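Local coordinates for protein putative Zn-dependent Alcohol Dehydrogenase (Rhodobacter sphaeroides, PDB 3IV6) that binds S-adenosylmethionine on a Rossmann-like fold and is probably a methyltransferase-type protein, although named a putative zinc-dependent alcohol dehydrogenase, at residues Ile38-Glu41 with Asn42-Pro45; Glu102-Lys105 with Glu106-Gly109. All coordinates share one frame; numbering follows the deposited sequence.

Contact 1 of 2, residues Ile38-Glu41 with Asn42-Pro45; sequences IFLE and NIVP
Leu40 and Ile43, which meet through both backbone and side chain, are the ends of a type II beta turn that follows helix 33-39 and has Glu41 and Asn42 at its corner. The Asn42 phi of 71° suits the third position of such a turn, which asparagine and glycine tolerate well. At Ile43 the turn closes: its N donates to Leu40 O over 3.1 Å, the donor standing above the carbonyl plane. The Ile43 side chain also reaches back toward Leu40 and the carbonyl of Phe39. With CG1 anti to the carbonyl carbon (chi1 -58°) and the chain extended beyond it, Ile43 CD1 comes within 3.9 Å of Leu40 CD2, the two side chains meeting at a slant, and 3.7 Å from Phe39 O. This chain reversal leads into strand 48-52, the first strand of a class I methyltransferase-like sheet; Ile43 packs against Phe113 of strand 113-117 and Arg145 of strand 143-149. Without CD1, an alanine in place of Ile43 would probably leave Leu40 CD2 lacking this apolar neighbour and open a gap beside Phe39 O. Two arginines bond to carbonyls here: Arg66 NH1 donates to Leu40 O and Ile43 O, and Arg145 NH2 to Phe39 O and Glu41 O. From Val44 the chain moves off the turn, and its O accepts from Ser47 OG.

Contact 2 of 2, residues Glu102-Lys105 with Glu106-Gly109; sequences EIPK and ELAG
Leu107 lies beside Pro104, the two side chains pointing the same way, with Leu107 CD1 4.2 Å from Pro104 CG. Both belong to a short 3-10 turn on the connection between strands 93-96 and 113-117 of the Rossmann-like sheet. Ile103 adds a second apolar neighbour: its CG2 approaches Leu107 CB at 4.1 Å, the side chains meeting at about a right angle. Isoleucine CG2 is directed there because it stands anti to the backbone N while CG1 takes the place beside that nitrogen (chi1 -59°). Glu106 bends at chi2 (-73°), which brings its carboxylate back to the start of the turn. Glu106 OE1 rests 3.3 Å from Pro104 CB. The Glu106 side chain crosses the extended Lys105 chain at a slant, with Glu106 OE2 3.7 Å from Lys105 CE. The charged ends stop short of a salt bridge, since Lys105 NZ and Glu106 OE2 are 5.0 Å apart, although their opposite charges may still attract weakly.

Backbone bonds of the i to i+3 kind set the turn. Leu107 N donates to Pro104 O, though the position of this nitrogen is less certain. Further out, the apolar side chains of the turn rest on helix 125-139: Ile103 meets Ser137 and Leu138, and Leu107 meets Leu138. Leu97 touches both Pro104 and Leu107 from the preceding loop, whose Asp98 and Ile99 bind S-adenosylmethionine; the Ile103 side chain is about 4 Å from that of Ile99. Past the turn, the backbone of Gly109 bonds with that of Ser137. The second backbone bond runs from Ala108 N to Lys105 O over 3.2 Å, fairly straight at 158°, with the donor standing well above the carbonyl plane.

Contact 1 closes before contact 2 opens along the chain, and the two do not touch: their centres are 23 Å apart and their nearest atoms about 14 Å. Both adjoin the same seven-stranded sheet, whose strand order 3-2-1-4-5-7-6 is that of class I methyltransferases. Residues 38-45 lead from helix 33-39 toward its first strand, 48-52, while residues 102-109 lie on the connection between edge strand 93-96 and strand 113-117, against which contact 1 also packs. The bound S-adenosylmethionine is about 7 Å from the Phe39 side chain and about 9 Å from that of Ile103, so one side chain of each contact comes within 10 Å of the ligand.

Contact 1 of 2, residues Ile38-Glu41 with Asn42-Pro45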
loop_
_atom_site.group_PDB
_atom_site.type_symbol
_atom_site.label_atom_id
_atom_site.label_comp_id
_atom_site.label_asym_id
_atom_site.label_seq_id
_atom_site.Cartn_x
_atom_site.Cartn_y
_atom_site.Cartn_z
ATOM N N ILE A 38 -11.626 10.711 6.399
ATOM C CA ILE A 38 -12.070 9.469 7.007
ATOM C C ILE A 38 -10.929 8.678 7.655
ATOM O O ILE A 38 -11.112 8.033 8.682
ATOM C CB ILE A 38 -12.786 8.606 5.965
ATOM C CG1 ILE A 38 -14.095 9.269 5.557
ATOM C CG2 ILE A 38 -13.006 7.174 6.462
ATOM C CD1 ILE A 38 -14.637 8.769 4.225
ATOM N N PHE A 39 -9.757 8.726 7.031
ATOM C CA PHE A 39 -8.533 8.081 7.511
ATOM C C PHE A 39 -8.132 8.671 8.862
ATOM O O PHE A 39 -7.391 8.068 9.628
ATOM C CB PHE A 39 -7.379 8.290 6.489
ATOM C CG PHE A 39 -7.129 7.095 5.596
ATOM C CD1 PHE A 39 -7.502 7.117 4.268
ATOM C CD2 PHE A 39 -6.556 5.931 6.108
ATOM C CE1 PHE A 39 -7.290 6.018 3.462
ATOM C CE2 PHE A 39 -6.342 4.820 5.304
ATOM C CZ PHE A 39 -6.715 4.859 3.973
ATOM N N LEU A 40 -8.646 9.855 9.149
ATOM C CA LEU A 40 -8.121 10.664 10.222
ATOM C C LEU A 40 -9.130 10.934 11.322
ATOM O O LEU A 40 -8.832 11.647 12.261
ATOM C CB LEU A 40 -7.608 12.002 9.658
ATOM C CG LEU A 40 -6.320 11.974 8.839
ATOM C CD1 LEU A 40 -6.005 13.380 8.334
ATOM C CD2 LEU A 40 -5.217 11.446 9.678
ATOM N N GLU A 41 -10.320 10.380 11.195
ATOM C CA GLU A 41 -11.358 10.643 12.173
ATOM C C GLU A 41 -10.992 10.197 13.570
ATOM O O GLU A 41 -10.488 9.111 13.751
ATOM C CB GLU A 41 -12.645 9.956 11.777
ATOM C CG GLU A 41 -13.238 10.461 10.501
ATOM C CD GLU A 41 -14.464 9.676 10.112
ATOM O OE1 GLU A 41 -14.808 8.699 10.822
ATOM O OE2 GLU A 41 -15.080 10.035 9.093
ATOM N N ASN A 42 -11.293 11.036 14.556
ATOM C CA ASN A 42 -11.047 10.695 15.946
ATOM C C ASN A 42 -9.576 10.697 16.251
ATOM O O ASN A 42 -9.185 10.285 17.340
ATOM C CB ASN A 42 -11.603 9.323 16.299
ATOM C CG ASN A 42 -13.091 9.243 16.141
ATOM O OD1 ASN A 42 -13.753 10.251 15.883
ATOM N ND2 ASN A 42 -13.636 8.034 16.277
ATOM N N ILE A 43 -8.761 11.113 15.279
ATOM C CA ILE A 43 -7.352 11.382 15.533
ATOM C C ILE A 43 -7.182 12.865 15.878
ATOM O O ILE A 43 -7.663 13.752 15.159
ATOM C CB ILE A 43 -6.460 11.024 14.367
ATOM C CG1 ILE A 43 -6.626 9.552 14.011
ATOM C CG2 ILE A 43 -5.008 11.378 14.694
ATOM C CD1 ILE A 43 -5.805 9.153 12.820
ATOM N N VAL A 44 -6.510 13.127 17.002
ATOM C CA VAL A 44 -6.576 14.457 17.631
ATOM C C VAL A 44 -5.182 15.033 17.779
ATOM O O VAL A 44 -4.220 14.293 17.688
ATOM C CB VAL A 44 -7.337 14.417 19.004
ATOM C CG1 VAL A 44 -8.662 13.721 18.828
ATOM C CG2 VAL A 44 -6.532 13.683 20.066
ATOM N N PRO A 45 -5.061 16.355 17.975
ATOM C CA PRO A 45 -3.684 16.870 18.069
ATOM C C PRO A 45 -2.883 16.189 19.185
ATOM O O PRO A 45 -3.363 15.938 20.258
ATOM C CB PRO A 45 -3.872 18.381 18.335
ATOM C CG PRO A 45 -5.286 18.683 17.869
ATOM C CD PRO A 45 -6.076 17.416 18.121
#

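Contact 2 of 2, residues Glu102-Lys105 with Glu106-Gly109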
loop_
_atom_site.group_PDB
_atom_site.type_symbol
_atom_site.label_atom_id
_atom_site.label_comp_id
_atom_site.label_asym_id
_atom_site.label_seq_id
_atom_site.Cartn_x
_atom_site.Cartn_y
_atom_site.Cartn_z
ATOM N N GLU A 102 10.862 -7.468 9.688
ATOM C CA GLU A 102 10.545 -7.446 11.091
ATOM C C GLU A 102 10.806 -6.053 11.643
ATOM O O GLU A 102 11.828 -5.436 11.349
ATOM C CB GLU A 102 11.288 -8.530 11.880
ATOM C CG GLU A 102 10.645 -8.773 13.233
ATOM C CD GLU A 102 11.326 -9.858 14.026
ATOM O OE1 GLU A 102 12.303 -10.456 13.512
ATOM O OE2 GLU A 102 10.879 -10.109 15.167
ATOM N N ILE A 103 9.862 -5.571 12.441
ATOM C CA ILE A 103 9.955 -4.243 13.018
ATOM C C ILE A 103 11.132 -4.067 14.034
ATOM O O ILE A 103 11.360 -4.911 14.908
ATOM C CB ILE A 103 8.589 -3.885 13.618
ATOM C CG1 ILE A 103 7.550 -3.950 12.505
ATOM C CG2 ILE A 103 8.607 -2.508 14.302
ATOM C CD1 ILE A 103 7.907 -3.093 11.296
ATOM N N PRO A 104 11.894 -2.977 13.916
ATOM C CA PRO A 104 12.882 -2.700 14.970
ATOM C C PRO A 104 12.209 -2.552 16.353
ATOM O O PRO A 104 11.204 -1.831 16.461
ATOM C CB PRO A 104 13.497 -1.351 14.542
ATOM C CG PRO A 104 13.208 -1.211 13.070
ATOM C CD PRO A 104 11.941 -2.010 12.804
ATOM N N LYS A 105 12.747 -3.212 17.382
ATOM C CA LYS A 105 12.145 -3.200 18.719
ATOM C C LYS A 105 11.905 -1.781 19.263
ATOM O O LYS A 105 10.941 -1.520 19.990
ATOM C CB LYS A 105 13.010 -4.009 19.694
ATOM C CG LYS A 105 14.377 -3.400 19.924
ATOM C CD LYS A 105 15.327 -4.288 20.706
ATOM C CE LYS A 105 16.487 -3.455 21.252
ATOM N NZ LYS A 105 17.281 -4.174 22.299
ATOM N N GLU A 106 12.778 -0.857 18.898
ATOM C CA GLU A 106 12.657 0.511 19.383
ATOM C C GLU A 106 11.396 1.184 18.877
ATOM O O GLU A 106 11.155 2.328 19.192
ATOM C CB GLU A 106 13.918 1.345 19.063
ATOM C CG GLU A 106 14.729 0.839 17.852
ATOM C CD GLU A 106 15.519 -0.473 18.098
ATOM O OE1 GLU A 106 15.326 -1.467 17.344
ATOM O OE2 GLU A 106 16.356 -0.507 19.033
ATOM N N LEU A 107 10.575 0.464 18.117
ATOM C CA LEU A 107 9.354 1.031 17.523
ATOM C C LEU A 107 8.059 0.288 17.888
ATOM O O LEU A 107 6.968 0.730 17.545
ATOM C CB LEU A 107 9.485 1.106 15.998
ATOM C CG LEU A 107 10.524 2.059 15.405
ATOM C CD1 LEU A 107 10.546 1.915 13.847
ATOM C CD2 LEU A 107 10.309 3.543 15.864
ATOM N N ALA A 108 8.181 -0.852 18.547
ATOM C CA ALA A 108 7.013 -1.620 18.944
ATOM C C ALA A 108 6.096 -0.785 19.834
ATOM O O ALA A 108 6.575 -0.085 20.705
ATOM C CB ALA A 108 7.445 -2.918 19.654
ATOM N N GLY A 109 4.787 -0.843 19.590
ATOM C CA GLY A 109 3.806 -0.113 20.378
ATOM C C GLY A 109 4.046 1.385 20.524
ATOM O O GLY A 109 3.578 2.043 21.468
#